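PDB 6YJO: FAD-binding PCMH-type domain-containing protein from Gibberella zeae, which binds FAD through covalent links and probably acts as an oxygen-dependent oxidoreductase, likely on oligosaccharides. Local coordinates for residues 34-39 with 44-49; 361-366 with 417-422; 368-373 with 378-383. All blocks are in the same frame, centred on the assembly; numbering follows the deposited sequence.

Interaction 1. Residues 34-39 with 44-49; sequences ALNACL and VPYIPR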
loop_
_atom_site.group_PDB
_atom_site.type_symbol
_atom_site.label_atom_id
_atom_site.label_comp_id
_atom_site.label_asym_id
_atom_site.label_seq_id
_atom_site.Cartn_x
_atom_site.Cartn_y
_atom_site.Cartn_z
ATOM N N ALA A 34 -24.838 -7.613 -22.575
ATOM C CA ALA A 34 -25.664 -6.471 -22.204
ATOM C C ALA A 34 -24.788 -5.270 -21.880
ATOM O O ALA A 34 -24.980 -4.178 -22.425
ATOM C CB ALA A 34 -26.555 -6.833 -21.014
ATOM N N LEU A 35 -23.810 -5.466 -20.992
ATOM C CA LEU A 35 -22.779 -4.473 -20.714
ATOM C C LEU A 35 -22.042 -4.074 -21.983
ATOM O O LEU A 35 -22.260 -2.983 -22.516
ATOM C CB LEU A 35 -21.779 -5.013 -19.688
ATOM C CG LEU A 35 -21.990 -4.669 -18.214
ATOM C CD1 LEU A 35 -21.132 -5.557 -17.325
ATOM C CD2 LEU A 35 -21.668 -3.206 -17.976
ATOM N N ASN A 36 -21.169 -4.960 -22.469
ATOM C CA ASN A 36 -20.280 -4.697 -23.599
ATOM C C ASN A 36 -20.954 -3.871 -24.688
ATOM O O ASN A 36 -20.302 -3.052 -25.344
ATOM C CB ASN A 36 -19.762 -6.013 -24.187
ATOM C CG ASN A 36 -18.290 -6.250 -23.888
ATOM O OD1 ASN A 36 -17.714 -5.626 -22.994
ATOM N ND2 ASN A 36 -17.674 -7.157 -24.639
ATOM N N ALA A 37 -22.254 -4.083 -24.895
ATOM C CA ALA A 37 -22.987 -3.275 -25.864
ATOM C C ALA A 37 -23.133 -1.840 -25.378
ATOM O O ALA A 37 -22.811 -0.893 -26.104
ATOM C CB ALA A 37 -24.353 -3.898 -26.137
ATOM N N CYS A 38 -23.616 -1.660 -24.144
ATOM C CA CYS A 38 -23.702 -0.326 -23.559
ATOM C C CYS A 38 -22.375 0.411 -23.686
ATOM O O CYS A 38 -22.333 1.570 -24.112
ATOM C CB CYS A 38 -24.122 -0.424 -22.090
ATOM S SG CYS A 38 -24.385 1.174 -21.249
ATOM N N LEU A 39 -21.276 -0.260 -23.328
ATOM C CA LEU A 39 -19.959 0.366 -23.371
ATOM C C LEU A 39 -19.664 0.938 -24.752
ATOM O O LEU A 39 -19.221 2.082 -24.878
ATOM C CB LEU A 39 -18.897 -0.657 -22.963
ATOM C CG LEU A 39 -18.935 -1.120 -21.506
ATOM C CD1 LEU A 39 -18.108 -2.385 -21.327
ATOM C CD2 LEU A 39 -18.440 -0.018 -20.578
ATOM N N VAL A 44 -17.030 3.629 -25.067
ATOM C CA VAL A 44 -16.070 3.310 -24.014
ATOM C C VAL A 44 -15.233 2.139 -24.515
ATOM O O VAL A 44 -15.787 1.058 -24.763
ATOM C CB VAL A 44 -16.764 2.955 -22.690
ATOM C CG1 VAL A 44 -15.732 2.498 -21.658
ATOM C CG2 VAL A 44 -17.570 4.138 -22.163
ATOM N N PRO A 45 -13.922 2.292 -24.695
ATOM C CA PRO A 45 -13.107 1.141 -25.100
ATOM C C PRO A 45 -13.306 -0.027 -24.146
ATOM O O PRO A 45 -13.228 0.125 -22.924
ATOM C CB PRO A 45 -11.674 1.682 -25.042
ATOM C CG PRO A 45 -11.803 3.151 -25.181
ATOM C CD PRO A 45 -13.113 3.516 -24.543
ATOM N N TYR A 46 -13.578 -1.201 -24.709
ATOM C CA TYR A 46 -13.741 -2.407 -23.913
ATOM C C TYR A 46 -12.898 -3.535 -24.508
ATOM O O TYR A 46 -12.524 -3.504 -25.681
ATOM C CB TYR A 46 -15.218 -2.838 -23.812
ATOM C CG TYR A 46 -15.857 -3.332 -25.099
ATOM C CD1 TYR A 46 -15.433 -4.508 -25.713
ATOM C CD2 TYR A 46 -16.914 -2.647 -25.675
ATOM C CE1 TYR A 46 -16.020 -4.964 -26.878
ATOM C CE2 TYR A 46 -17.512 -3.102 -26.836
ATOM C CZ TYR A 46 -17.063 -4.258 -27.435
ATOM O OH TYR A 46 -17.659 -4.706 -28.593
ATOM N N ILE A 47 -12.634 -4.516 -23.667
ATOM C CA ILE A 47 -11.890 -5.733 -24.100
ATOM C C ILE A 47 -12.933 -6.778 -24.471
ATOM O O ILE A 47 -13.783 -7.128 -23.649
ATOM C CB ILE A 47 -10.986 -6.234 -22.971
ATOM C CG1 ILE A 47 -9.961 -5.163 -22.583
ATOM C CG2 ILE A 47 -10.297 -7.525 -23.400
ATOM C CD1 ILE A 47 -9.128 -4.651 -23.743
ATOM N N PRO A 48 -12.891 -7.307 -25.705
ATOM C CA PRO A 48 -13.901 -8.304 -26.093
ATOM C C PRO A 48 -13.776 -9.573 -25.264
ATOM O O PRO A 48 -12.675 -10.055 -24.987
ATOM C CB PRO A 48 -13.597 -8.557 -27.577
ATOM C CG PRO A 48 -12.167 -8.174 -27.748
ATOM C CD PRO A 48 -11.924 -7.051 -26.782
ATOM N N ARG A 49 -14.928 -10.110 -24.869
ATOM C CA ARG A 49 -14.971 -11.274 -23.995
ATOM C C ARG A 49 -14.190 -12.441 -24.590
ATOM O O ARG A 49 -14.137 -12.630 -25.808
ATOM C CB ARG A 49 -16.423 -11.690 -23.750
ATOM C CG ARG A 49 -16.604 -12.825 -22.755
ATOM C CD ARG A 49 -16.940 -12.295 -21.370
ATOM N NE ARG A 49 -17.265 -13.368 -20.434
ATOM C CZ ARG A 49 -17.724 -13.170 -19.202
ATOM N NH1 ARG A 49 -17.918 -11.937 -18.753
ATOM N NH2 ARG A 49 -17.995 -14.207 -18.419
#
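Tyr46 sets its ring carbon CG between its backbone N and carbonyl carbon (chi1 68°), which swings the phenol back against helix 32-41, while an unusual chi1 of -108° in Asn36 lays the amide across that ring. The two flat groups stack with their planes 26° apart, and Asn36 CG stands 3.8 Å above the centre of the ring of Tyr46. Asn36 ND2 comes within 3.5 Å of Tyr46 CE1, and Asn36 OD1 sits nearer the root of the ring, 3.6 Å from Tyr46 CG. OD1 is buried here with no polar partner, so what the ring offers this oxygen is stacking contact.

One helical turn further, Leu39 splits its two methyls between partners. Its CD1 packs on Tyr46 CB at 3.8 Å, and its CD2 meets Val44 CG1 at 3.9 Å. The backbone ties Leu39 and Val44 together as well: Val44 N donates to Leu39 O at 2.7 Å. The bond spans five residues and fastens the chain that leaves the helix back onto its last turns.

Beyond the contact, Cys38 on the same helix is joined by a disulfide to Cys87 of helix 78-90, against which Val44 also packs. Pro45 and Ile47 make backbone hydrogen bonds to Leu74 and Ile72, so the returning chain runs beside edge strand 71-73. Such an N-terminal helix with its returning chain, laid against a small parallel sheet, fits the FAD-binding domain of the PCMH-type fold.

Interaction 2. Residues 361-366 with 417-422; sequences KSFART and LLWQFS
Phe363, the residue of 361-366 that meets Trp419 of strand 417-423, sits in the middle of helix 357-371, which faces different neighbours on different sides. Ahead of it, Lys361 leans on Val256 of helix 252-268, while Ser362 is turned another way and anchors its OG on Ser444 O of helix 431-446.

Phe363 then points to the sheet. With CG anti to the backbone N (chi1 168°), its ring reaches out from the helix and presents a face to the indole. Trp419 comes from the strand side with its six-membered ring leading, and CZ3 stands 3.7 Å above the centre of the phenyl face of Phe363. The stack is T-shaped: the planes meet at 89° and the centroids of the phenyl ring and the six-membered indole ring are 5.1 Å apart. Contact is shared over the phenyl carbons, since Trp419 CZ3 is 3.7 Å from Phe363 CE2 and equally close to CZ, while the neighbouring Trp419 CH2 lies 4.1 Å from Phe363 CD2. Phe421, two residues on in the strand, comes less near, its CE2 4.6 Å from Phe363 CE1. After Phe363, Ala364 and Arg365 return to helix 252-268 and Thr366 to helix 431-446.

The pyrrole end of the indole points away from this stack and gives its N-H to Thr352 OG1 of strand 346-352, which helps to fix the rotation of the ring. The contact itself is wholly aromatic: C-H groups of the indole edge, slightly positive, approach the electron-rich phenyl face, and the two buried side chains together span the 12.1 Å between Phe363 CA and Trp419 CA.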
loop_
_atom_site.group_PDB
_atom_site.type_symbol
_atom_site.label_atom_id
_atom_site.label_comp_id
_atom_site.label_asym_id
_atom_site.label_seq_id
_atom_site.Cartn_x
_atom_site.Cartn_y
_atom_site.Cartn_z
ATOM N N LYS A 361 8.711 -11.323 23.530
ATOM C CA LYS A 361 9.143 -12.682 23.844
ATOM C C LYS A 361 8.182 -13.714 23.262
ATOM O O LYS A 361 8.614 -14.779 22.807
ATOM C CB LYS A 361 9.285 -12.853 25.362
ATOM C CG LYS A 361 10.494 -12.128 25.946
ATOM C CD LYS A 361 10.407 -11.950 27.463
ATOM C CE LYS A 361 10.657 -13.248 28.228
ATOM N NZ LYS A 361 10.693 -13.026 29.705
ATOM N N SER A 362 6.879 -13.411 23.249
ATOM C CA SER A 362 5.906 -14.332 22.665
ATOM C C SER A 362 6.092 -14.444 21.157
ATOM O O SER A 362 5.969 -15.537 20.593
ATOM C CB SER A 362 4.485 -13.875 22.998
ATOM O OG SER A 362 3.524 -14.690 22.346
ATOM N N PHE A 363 6.384 -13.325 20.488
ATOM C CA PHE A 363 6.623 -13.364 19.050
ATOM C C PHE A 363 7.860 -14.192 18.724
ATOM O O PHE A 363 7.836 -15.026 17.815
ATOM C CB PHE A 363 6.771 -11.941 18.508
ATOM C CG PHE A 363 7.303 -11.874 17.100
ATOM C CD1 PHE A 363 6.608 -12.457 16.054
ATOM C CD2 PHE A 363 8.493 -11.220 16.823
ATOM C CE1 PHE A 363 7.094 -12.397 14.760
ATOM C CE2 PHE A 363 8.985 -11.155 15.531
ATOM C CZ PHE A 363 8.283 -11.746 14.497
ATOM N N ALA A 364 8.940 -13.999 19.484
ATOM C CA ALA A 364 10.204 -14.664 19.182
ATOM C C ALA A 364 10.170 -16.139 19.561
ATOM O O ALA A 364 10.888 -16.943 18.962
ATOM C CB ALA A 364 11.352 -13.952 19.903
ATOM N N ARG A 365 9.356 -16.510 20.555
ATOM C CA ARG A 365 9.179 -17.921 20.895
ATOM C C ARG A 365 8.415 -18.646 19.795
ATOM O O ARG A 365 8.765 -19.770 19.420
ATOM C CB ARG A 365 8.441 -18.049 22.233
ATOM C CG ARG A 365 8.283 -19.472 22.766
ATOM C CD ARG A 365 7.841 -19.440 24.229
ATOM N NE ARG A 365 7.907 -20.742 24.887
ATOM C CZ ARG A 365 7.841 -20.918 26.205
ATOM N NH1 ARG A 365 7.716 -19.876 27.019
ATOM N NH2 ARG A 365 7.907 -22.142 26.715
ATOM N N THR A 366 7.372 -18.006 19.267
ATOM C CA THR A 366 6.546 -18.610 18.231
ATOM C C THR A 366 7.279 -18.672 16.894
ATOM O O THR A 366 7.085 -19.618 16.126
ATOM C CB THR A 366 5.247 -17.810 18.109
ATOM O OG1 THR A 366 4.876 -17.314 19.404
ATOM C CG2 THR A 366 4.119 -18.674 17.571
ATOM N N LEU A 417 5.015 0.770 14.646
ATOM C CA LEU A 417 5.606 -0.293 13.847
ATOM C C LEU A 417 4.624 -0.778 12.792
ATOM O O LEU A 417 3.440 -0.974 13.080
ATOM C CB LEU A 417 6.032 -1.462 14.734
ATOM C CG LEU A 417 7.021 -1.127 15.850
ATOM C CD1 LEU A 417 7.256 -2.343 16.738
ATOM C CD2 LEU A 417 8.337 -0.600 15.273
ATOM N N LEU A 418 5.123 -0.978 11.573
ATOM C CA LEU A 418 4.335 -1.495 10.457
ATOM C C LEU A 418 4.849 -2.890 10.128
ATOM O O LEU A 418 5.864 -3.043 9.443
ATOM C CB LEU A 418 4.418 -0.571 9.244
ATOM C CG LEU A 418 3.873 -1.158 7.940
ATOM C CD1 LEU A 418 2.400 -1.527 8.093
ATOM C CD2 LEU A 418 4.075 -0.200 6.769
ATOM N N TRP A 419 4.140 -3.903 10.617
ATOM C CA TRP A 419 4.500 -5.285 10.341
ATOM C C TRP A 419 3.873 -5.748 9.034
ATOM O O TRP A 419 2.737 -5.391 8.714
ATOM C CB TRP A 419 4.033 -6.202 11.469
ATOM C CG TRP A 419 4.504 -5.832 12.842
ATOM C CD1 TRP A 419 4.247 -4.674 13.519
ATOM C CD2 TRP A 419 5.286 -6.646 13.725
ATOM N NE1 TRP A 419 4.835 -4.710 14.759
ATOM C CE2 TRP A 419 5.478 -5.910 14.913
ATOM C CE3 TRP A 419 5.848 -7.923 13.625
ATOM C CZ2 TRP A 419 6.209 -6.408 15.990
ATOM C CZ3 TRP A 419 6.570 -8.417 14.697
ATOM C CH2 TRP A 419 6.744 -7.661 15.862
ATOM N N GLN A 420 4.616 -6.550 8.280
ATOM C CA GLN A 420 4.050 -7.300 7.171
ATOM C C GLN A 420 4.491 -8.749 7.288
ATOM O O GLN A 420 5.679 -9.029 7.476
ATOM C CB GLN A 420 4.465 -6.732 5.811
ATOM C CG GLN A 420 3.666 -7.332 4.665
ATOM C CD GLN A 420 4.147 -6.892 3.298
ATOM O OE1 GLN A 420 3.480 -7.133 2.291
ATOM N NE2 GLN A 420 5.309 -6.254 3.253
ATOM N N PHE A 421 3.531 -9.663 7.198
ATOM C CA PHE A 421 3.793 -11.095 7.196
ATOM C C PHE A 421 3.433 -11.623 5.817
ATOM O O PHE A 421 2.302 -11.434 5.360
ATOM C CB PHE A 421 2.976 -11.815 8.271
ATOM C CG PHE A 421 3.010 -11.148 9.622
ATOM C CD1 PHE A 421 2.263 -10.006 9.869
ATOM C CD2 PHE A 421 3.758 -11.685 10.655
ATOM C CE1 PHE A 421 2.283 -9.400 11.113
ATOM C CE2 PHE A 421 3.779 -11.087 11.902
ATOM C CZ PHE A 421 3.039 -9.943 12.130
ATOM N N SER A 422 4.385 -12.272 5.153
ATOM C CA SER A 422 4.150 -12.841 3.836
ATOM C C SER A 422 4.521 -14.319 3.817
ATOM O O SER A 422 5.318 -14.802 4.628
ATOM C CB SER A 422 4.934 -12.093 2.751
ATOM O OG SER A 422 4.409 -10.790 2.558
#

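Interaction 3. Residues 368-373 with 378-383; sequences FDNMND and HTWYIL
Asn370, on the last turn of helix 357-371, receives both His378 and Trp380 where the chain turns from that helix into strand 380-386, an inner strand of the seven-stranded antiparallel sheet with helices packed against it.

Hydrogen bonds carry the polar half of the contact. Trp380 NE1 donates to Asn370 OD1 at 3.0 Å with an N-H...O angle of 146°; the indole nitrogen lies above the plane of the amide, well off a lone-pair direction. Asn370 meets it because CG is anti to the backbone N (chi1 -177°), extending the amide from the helix end, while ND2 makes a weak bond to Arg377 O in the connecting loop. His378 takes the other oxygen of the residue: its NE2 donates to the main-chain Asn370 O at 3.0 Å, which places a proton on that nitrogen. The loop is further folded by an Asx turn, in which Asp373 OD1 accepts from Asp375 N.

Apolar contact is confined to one edge of the indole. Met371 CG packs at 3.8 Å on Trp380 CZ2, one carbon along the rim from the CE2 that carries the bonded nitrogen, so polar and apolar partners lie along the same rim of the ring. Leu367 of the helix and an edge-to-face partner, Phe441 of helix 431-446, enclose the tryptophan further.

The main-chain carbonyl of Asn370 is gripped twice. Asn370 O lies almost in the imidazole plane of His378, 3° out of it; Asp373 N also binds Asn370 O, at 3.1 Å, and the two donors arrive from opposite faces of the carbonyl plane.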
loop_
_atom_site.group_PDB
_atom_site.type_symbol
_atom_site.label_atom_id
_atom_site.label_comp_id
_atom_site.label_asym_id
_atom_site.label_seq_id
_atom_site.Cartn_x
_atom_site.Cartn_y
_atom_site.Cartn_z
ATOM N N PHE A 368 10.875 -18.580 16.382
ATOM C CA PHE A 368 12.000 -19.507 16.448
ATOM C C PHE A 368 11.525 -20.928 16.704
ATOM O O PHE A 368 12.216 -21.887 16.337
ATOM C CB PHE A 368 12.995 -19.052 17.517
ATOM C CG PHE A 368 13.973 -18.026 17.018
ATOM C CD1 PHE A 368 15.188 -18.415 16.482
ATOM C CD2 PHE A 368 13.663 -16.677 17.059
ATOM C CE1 PHE A 368 16.085 -17.478 16.009
ATOM C CE2 PHE A 368 14.557 -15.734 16.586
ATOM C CZ PHE A 368 15.769 -16.136 16.060
ATOM N N ASP A 369 10.352 -21.085 17.317
ATOM C CA ASP A 369 9.694 -22.387 17.334
ATOM C C ASP A 369 9.536 -22.920 15.916
ATOM O O ASP A 369 9.884 -24.069 15.622
ATOM C CB ASP A 369 8.333 -22.267 18.020
ATOM C CG ASP A 369 7.929 -23.536 18.733
ATOM O OD1 ASP A 369 8.366 -23.731 19.890
ATOM O OD2 ASP A 369 7.170 -24.334 18.143
ATOM N N ASN A 370 9.022 -22.078 15.020
ATOM C CA ASN A 370 8.881 -22.452 13.617
ATOM C C ASN A 370 10.240 -22.583 12.938
ATOM O O ASN A 370 10.482 -23.541 12.194
ATOM C CB ASN A 370 8.017 -21.416 12.897
ATOM C CG ASN A 370 7.760 -21.770 11.449
ATOM O OD1 ASN A 370 8.602 -21.540 10.582
ATOM N ND2 ASN A 370 6.586 -22.325 11.176
ATOM N N MET A 371 11.142 -21.627 13.180
ATOM C CA MET A 371 12.427 -21.625 12.481
ATOM C C MET A 371 13.230 -22.891 12.765
ATOM O O MET A 371 13.899 -23.423 11.871
ATOM C CB MET A 371 13.241 -20.384 12.867
ATOM C CG MET A 371 12.915 -19.133 12.064
ATOM S SD MET A 371 13.923 -17.720 12.554
ATOM C CE MET A 371 13.077 -17.204 14.035
ATOM N N ASN A 372 13.190 -23.384 13.999
ATOM C CA ASN A 372 13.998 -24.534 14.383
ATOM C C ASN A 372 13.318 -25.868 14.103
ATOM O O ASN A 372 13.918 -26.916 14.360
ATOM C CB ASN A 372 14.367 -24.444 15.866
ATOM C CG ASN A 372 15.229 -23.237 16.174
ATOM O OD1 ASN A 372 16.061 -22.831 15.361
ATOM N ND2 ASN A 372 15.028 -22.648 17.346
ATOM N N ASP A 373 12.092 -25.856 13.581
ATOM C CA ASP A 373 11.355 -27.076 13.270
ATOM C C ASP A 373 11.600 -27.432 11.808
ATOM O O ASP A 373 11.159 -26.714 10.905
ATOM C CB ASP A 373 9.866 -26.892 13.549
ATOM C CG ASP A 373 9.083 -28.188 13.437
ATOM O OD1 ASP A 373 9.470 -29.058 12.631
ATOM O OD2 ASP A 373 8.078 -28.334 14.164
ATOM N N HIS A 378 8.402 -23.082 6.045
ATOM C CA HIS A 378 9.478 -22.098 6.072
ATOM C C HIS A 378 9.436 -21.147 4.884
ATOM O O HIS A 378 10.443 -20.505 4.575
ATOM C CB HIS A 378 10.831 -22.806 6.109
ATOM C CG HIS A 378 11.088 -23.552 7.378
ATOM N ND1 HIS A 378 11.828 -24.713 7.419
ATOM C CD2 HIS A 378 10.713 -23.297 8.653
ATOM C CE1 HIS A 378 11.894 -25.144 8.665
ATOM N NE2 HIS A 378 11.225 -24.304 9.432
ATOM N N THR A 379 8.296 -21.045 4.213
ATOM C CA THR A 379 8.184 -20.275 2.975
ATOM C C THR A 379 7.581 -18.902 3.248
ATOM O O THR A 379 6.668 -18.443 2.560
ATOM C CB THR A 379 7.364 -21.059 1.951
ATOM O OG1 THR A 379 7.401 -20.385 0.684
ATOM C CG2 THR A 379 5.915 -21.229 2.415
ATOM N N TRP A 380 8.116 -18.228 4.269
ATOM C CA TRP A 380 7.578 -16.969 4.760
ATOM C C TRP A 380 8.714 -15.976 4.970
ATOM O O TRP A 380 9.896 -16.323 4.898
ATOM C CB TRP A 380 6.808 -17.169 6.074
ATOM C CG TRP A 380 7.619 -17.861 7.139
ATOM C CD1 TRP A 380 7.616 -19.193 7.431
ATOM C CD2 TRP A 380 8.558 -17.255 8.041
ATOM N NE1 TRP A 380 8.490 -19.458 8.458
ATOM C CE2 TRP A 380 9.082 -18.286 8.850
ATOM C CE3 TRP A 380 9.007 -15.945 8.243
ATOM C CZ2 TRP A 380 10.030 -18.046 9.845
ATOM C CZ3 TRP A 380 9.948 -15.710 9.233
ATOM C CH2 TRP A 380 10.449 -16.756 10.020
ATOM N N TYR A 381 8.336 -14.723 5.219
ATOM C CA TYR A 381 9.258 -13.694 5.683
ATOM C C TYR A 381 8.433 -12.592 6.336
ATOM O O TYR A 381 7.210 -12.536 6.186
ATOM C CB TYR A 381 10.131 -13.145 4.545
ATOM C CG TYR A 381 9.382 -12.354 3.500
ATOM C CD1 TYR A 381 9.085 -11.011 3.697
ATOM C CD2 TYR A 381 8.981 -12.945 2.309
ATOM C CE1 TYR A 381 8.401 -10.281 2.740
ATOM C CE2 TYR A 381 8.298 -12.225 1.347
ATOM C CZ TYR A 381 8.011 -10.897 1.565
ATOM O OH TYR A 381 7.329 -10.189 0.602
ATOM N N ILE A 382 9.117 -11.710 7.061
ATOM C CA ILE A 382 8.464 -10.661 7.836
ATOM C C ILE A 382 9.219 -9.350 7.652
ATOM O O ILE A 382 10.453 -9.322 7.693
ATOM C CB ILE A 382 8.383 -11.042 9.329
ATOM C CG1 ILE A 382 7.518 -12.294 9.502
ATOM C CG2 ILE A 382 7.840 -9.873 10.155
ATOM C CD1 ILE A 382 7.478 -12.844 10.917
ATOM N N LEU A 383 8.474 -8.261 7.458
ATOM C CA LEU A 383 9.036 -6.923 7.305
ATOM C C LEU A 383 8.437 -6.022 8.376
ATOM O O LEU A 383 7.214 -5.843 8.426
ATOM C CB LEU A 383 8.753 -6.358 5.911
ATOM C CG LEU A 383 9.331 -7.128 4.723
ATOM C CD1 LEU A 383 9.039 -6.407 3.419
ATOM C CD2 LEU A 383 10.820 -7.339 4.898
#

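In the fold
Interactions 2 and 3 belong to one block: both use helix 357-371, their strands are neighbours in the seven-stranded sheet, and their centres lie 10 Å apart. Along the chain, interaction 3 is nested within the loop that interaction 2 closes. The strands join directly, Gln420 N lying 2.7 Å from Leu383 O in a probable hydrogen bond. Interaction 1 is remote, its centre 46 Å from that of interaction 2, on the other side of the chain's centre. The flavin cofactor lies between: the side chain of Val44 is about 14 Å from FAD and that of Trp419 about 12 Å, with FAD-binding Tyr457 about 8 Å from Trp419, side chain to side chain.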